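Local atomic coordinates of YcaO (Methanopyrus kandleri, PDB entry 6CIB), a protein that binds ADP and magnesium and probably uses ATP to drive the thioamidation of a peptide backbone, as a member of the YcaO family. Residues A[323-335]-A[345-357]. Numbering follows the deposited sequence.
Sequences RVAEAGLGKVIEV and PVVRVRVTGASEY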
# COMPACT_ATOMS: atom_id res chain seq x y z
N ARG A 323 -7.80 11.23 -11.90
CA ARG A 323 -6.57 10.83 -12.59
C ARG A 323 -6.48 9.32 -12.82
O ARG A 323 -6.06 8.89 -13.89
CB ARG A 323 -5.32 11.34 -11.87
CG ARG A 323 -5.22 12.86 -11.75
CD ARG A 323 -4.83 13.55 -13.05
NE ARG A 323 -4.76 15.01 -12.89
CZ ARG A 323 -4.11 15.84 -13.71
NH1 ARG A 323 -3.45 15.39 -14.78
NH2 ARG A 323 -4.13 17.15 -13.45
N VAL A 324 -6.90 8.54 -11.83
CA VAL A 324 -6.97 7.08 -11.98
C VAL A 324 -8.07 6.67 -12.97
O VAL A 324 -7.85 5.77 -13.79
CB VAL A 324 -7.13 6.35 -10.62
CG1 VAL A 324 -7.11 4.84 -10.83
CG2 VAL A 324 -6.00 6.72 -9.67
N ALA A 325 -9.23 7.31 -12.90
CA ALA A 325 -10.31 7.07 -13.89
C ALA A 325 -9.89 7.37 -15.33
O ALA A 325 -10.37 6.71 -16.26
CB ALA A 325 -11.57 7.84 -13.53
N GLU A 326 -8.97 8.32 -15.51
CA GLU A 326 -8.46 8.72 -16.83
C GLU A 326 -7.36 7.80 -17.39
O GLU A 326 -7.04 7.87 -18.57
CB GLU A 326 -7.91 10.14 -16.79
CG GLU A 326 -8.98 11.21 -16.84
CD GLU A 326 -8.54 12.52 -16.21
OE1 GLU A 326 -7.33 12.83 -16.17
OE2 GLU A 326 -9.43 13.25 -15.74
N ALA A 327 -6.82 6.94 -16.53
CA ALA A 327 -5.58 6.22 -16.82
C ALA A 327 -5.70 5.02 -17.74
O ALA A 327 -4.69 4.43 -18.12
CB ALA A 327 -4.90 5.83 -15.50
N GLY A 328 -6.93 4.64 -18.09
CA GLY A 328 -7.17 3.42 -18.87
C GLY A 328 -7.01 2.17 -18.04
O GLY A 328 -6.62 1.11 -18.55
N LEU A 329 -7.32 2.28 -16.74
CA LEU A 329 -7.15 1.17 -15.79
C LEU A 329 -8.49 0.64 -15.26
O LEU A 329 -8.53 0.03 -14.19
CB LEU A 329 -6.24 1.60 -14.63
CG LEU A 329 -4.83 2.13 -14.92
CD1 LEU A 329 -4.15 2.59 -13.64
CD2 LEU A 329 -3.95 1.12 -15.64
N GLY A 330 -9.57 0.88 -16.00
CA GLY A 330 -10.91 0.42 -15.63
C GLY A 330 -11.57 1.29 -14.57
O GLY A 330 -11.25 2.49 -14.44
N LYS A 331 -12.49 0.68 -13.82
CA LYS A 331 -13.33 1.39 -12.84
C LYS A 331 -12.63 1.56 -11.49
O LYS A 331 -11.88 0.68 -11.07
CB LYS A 331 -14.65 0.64 -12.62
CG LYS A 331 -15.53 0.54 -13.86
CD LYS A 331 -16.70 -0.39 -13.58
CE LYS A 331 -17.57 -0.53 -14.81
NZ LYS A 331 -18.88 -1.13 -14.43
N VAL A 332 -12.91 2.68 -10.83
CA VAL A 332 -12.41 2.96 -9.47
C VAL A 332 -13.56 2.69 -8.50
O VAL A 332 -14.54 3.45 -8.47
CB VAL A 332 -11.90 4.42 -9.31
CG1 VAL A 332 -11.43 4.70 -7.88
CG2 VAL A 332 -10.77 4.70 -10.30
N ILE A 333 -13.45 1.60 -7.75
CA ILE A 333 -14.51 1.17 -6.83
C ILE A 333 -14.05 1.27 -5.37
O ILE A 333 -12.94 0.87 -5.03
CB ILE A 333 -15.00 -0.26 -7.16
CG1 ILE A 333 -15.51 -0.35 -8.61
CG2 ILE A 333 -16.07 -0.72 -6.17
CD1 ILE A 333 -15.69 -1.76 -9.16
N GLU A 334 -14.93 1.82 -4.52
CA GLU A 334 -14.74 1.86 -3.07
C GLU A 334 -15.79 0.97 -2.37
O GLU A 334 -16.99 1.07 -2.67
CB GLU A 334 -14.85 3.30 -2.57
CG GLU A 334 -14.91 3.45 -1.05
CD GLU A 334 -15.41 4.81 -0.58
OE1 GLU A 334 -15.69 5.70 -1.42
OE2 GLU A 334 -15.54 5.00 0.64
N VAL A 335 -15.32 0.12 -1.46
CA VAL A 335 -16.20 -0.67 -0.61
C VAL A 335 -15.97 -0.28 0.85
O VAL A 335 -14.84 -0.35 1.35
CB VAL A 335 -15.98 -2.20 -0.80
CG1 VAL A 335 -16.87 -3.02 0.13
CG2 VAL A 335 -16.20 -2.61 -2.25
N PRO A 345 -13.19 4.49 10.16
CA PRO A 345 -13.32 4.36 8.70
C PRO A 345 -12.27 3.42 8.11
O PRO A 345 -11.07 3.63 8.29
CB PRO A 345 -13.11 5.79 8.20
CG PRO A 345 -13.51 6.66 9.34
CD PRO A 345 -13.11 5.91 10.58
N VAL A 346 -12.75 2.35 7.46
CA VAL A 346 -11.89 1.43 6.69
C VAL A 346 -12.55 1.26 5.33
O VAL A 346 -13.78 1.16 5.23
CB VAL A 346 -11.70 0.04 7.38
CG1 VAL A 346 -10.80 -0.88 6.55
CG2 VAL A 346 -11.11 0.20 8.78
N VAL A 347 -11.72 1.23 4.28
CA VAL A 347 -12.21 0.95 2.93
C VAL A 347 -11.35 -0.08 2.20
O VAL A 347 -10.18 -0.29 2.54
CB VAL A 347 -12.34 2.22 2.02
CG1 VAL A 347 -13.24 3.28 2.64
CG2 VAL A 347 -10.97 2.80 1.65
N ARG A 348 -11.97 -0.71 1.21
CA ARG A 348 -11.26 -1.43 0.19
C ARG A 348 -11.46 -0.70 -1.14
O ARG A 348 -12.59 -0.52 -1.59
CB ARG A 348 -11.75 -2.88 0.11
CG ARG A 348 -10.88 -3.78 -0.75
CD ARG A 348 -9.65 -4.25 0.02
NE ARG A 348 -8.67 -4.87 -0.88
CZ ARG A 348 -8.65 -6.15 -1.22
NH1 ARG A 348 -9.55 -7.01 -0.73
NH2 ARG A 348 -7.72 -6.59 -2.06
N VAL A 349 -10.35 -0.27 -1.73
CA VAL A 349 -10.33 0.36 -3.05
C VAL A 349 -9.89 -0.70 -4.04
O VAL A 349 -8.86 -1.35 -3.84
CB VAL A 349 -9.38 1.58 -3.10
CG1 VAL A 349 -9.25 2.13 -4.52
CG2 VAL A 349 -9.86 2.66 -2.14
N ARG A 350 -10.70 -0.89 -5.08
CA ARG A 350 -10.33 -1.75 -6.21
C ARG A 350 -10.34 -0.91 -7.48
O ARG A 350 -11.27 -0.12 -7.71
CB ARG A 350 -11.29 -2.94 -6.36
CG ARG A 350 -11.64 -3.73 -5.09
CD ARG A 350 -10.43 -4.38 -4.42
NE ARG A 350 -9.82 -5.41 -5.25
CZ ARG A 350 -8.53 -5.44 -5.60
NH1 ARG A 350 -7.69 -4.50 -5.19
NH2 ARG A 350 -8.08 -6.44 -6.37
N VAL A 351 -9.31 -1.08 -8.31
CA VAL A 351 -9.28 -0.47 -9.64
C VAL A 351 -9.26 -1.65 -10.62
O VAL A 351 -8.29 -2.42 -10.66
CB VAL A 351 -8.08 0.50 -9.80
CG1 VAL A 351 -8.08 1.17 -11.17
CG2 VAL A 351 -8.10 1.58 -8.72
N THR A 352 -10.36 -1.80 -11.37
CA THR A 352 -10.69 -3.08 -12.05
C THR A 352 -9.69 -3.57 -13.08
O THR A 352 -9.57 -4.78 -13.29
CB THR A 352 -12.09 -3.08 -12.70
OG1 THR A 352 -12.16 -2.06 -13.70
CG2 THR A 352 -13.19 -2.87 -11.65
N GLY A 353 -8.97 -2.65 -13.71
CA GLY A 353 -7.93 -3.01 -14.68
C GLY A 353 -6.51 -2.58 -14.30
O GLY A 353 -5.63 -2.59 -15.15
N ALA A 354 -6.30 -2.21 -13.03
CA ALA A 354 -4.94 -1.97 -12.51
C ALA A 354 -4.24 -3.30 -12.32
O ALA A 354 -4.88 -4.28 -11.94
CB ALA A 354 -4.96 -1.19 -11.21
N SER A 355 -2.95 -3.34 -12.60
CA SER A 355 -2.21 -4.60 -12.49
C SER A 355 -1.88 -4.93 -11.04
O SER A 355 -1.46 -4.06 -10.27
CB SER A 355 -0.92 -4.56 -13.30
OG SER A 355 -0.33 -5.85 -13.33
N GLU A 356 -2.07 -6.20 -10.69
CA GLU A 356 -1.68 -6.73 -9.39
C GLU A 356 -0.78 -7.96 -9.58
O GLU A 356 -0.75 -8.87 -8.74
CB GLU A 356 -2.92 -7.01 -8.52
CG GLU A 356 -3.69 -5.74 -8.14
CD GLU A 356 -4.97 -6.01 -7.38
OE1 GLU A 356 -5.64 -7.04 -7.61
OE2 GLU A 356 -5.34 -5.15 -6.54
N TYR A 357 -0.02 -7.94 -10.68
CA TYR A 357 0.93 -9.00 -11.07
C TYR A 357 1.90 -9.40 -9.96
O TYR A 357 2.20 -10.60 -9.79
CB TYR A 357 1.69 -8.58 -12.34
CG TYR A 357 2.65 -9.62 -12.88
CD1 TYR A 357 2.17 -10.74 -13.59
CD2 TYR A 357 4.03 -9.48 -12.71
CE1 TYR A 357 3.05 -11.69 -14.09
CE2 TYR A 357 4.92 -10.43 -13.21
CZ TYR A 357 4.42 -11.53 -13.90
OH TYR A 357 5.28 -12.48 -14.40
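V347 lays CG1 against the carboxylate end of E334, 3.5 Å from OE2, while the chain of E334 reaches across it fully extended. From here strand 346-351 runs antiparallel to strand 332-335, a hairpin that exemplifies backbone pairing between faces of differing chemistry. In the larger antiparallel sheet strand 346-351 lies between 332-336 and 148-150, and V346 packs on L148 and A150 of the magnesium and ADP site. R348 forms a hydrogen-bonded pair with V335; its end turns away, NE donating to the carbonyl of N146. V349, on the other face, pairs with E334. R350 and I333 are again hydrogen-bonded, I333 N to R350 O at 2.8 Å, and R350 grips E356 end-on, NH1 and NH2 each meeting a syn lone pair in the guanidinium plane, with E131 as a second carboxylate partner. V351 holds CG1 anti to the backbone N (chi1 -178°), 3.8 Å from CG1 of V324 on helix 313-325; L162 and V165 of helix 154-177 touch V349 and V351. In the type I beta turn V351-A354, T352 N donates to K331 O, OG1 accepts from K331 N at 2.8 Å, and CG2 touches I333 CD1 at 3.7 Å, the side chains crossing at about a right angle. A valine here would probably leave the K331 amide without this acceptor, the chain around K331 less firmly tied to the turn. G353 N then reaches L329 O (2.8 Å) from above the carbonyl plane. Backbone bonds thus fix the register, V324, V349 and V351 pack as apolar neighbours of the helices, and the charge of R350 is probably balanced by E356 and E131, while R348 is held by the carbonyl of N146.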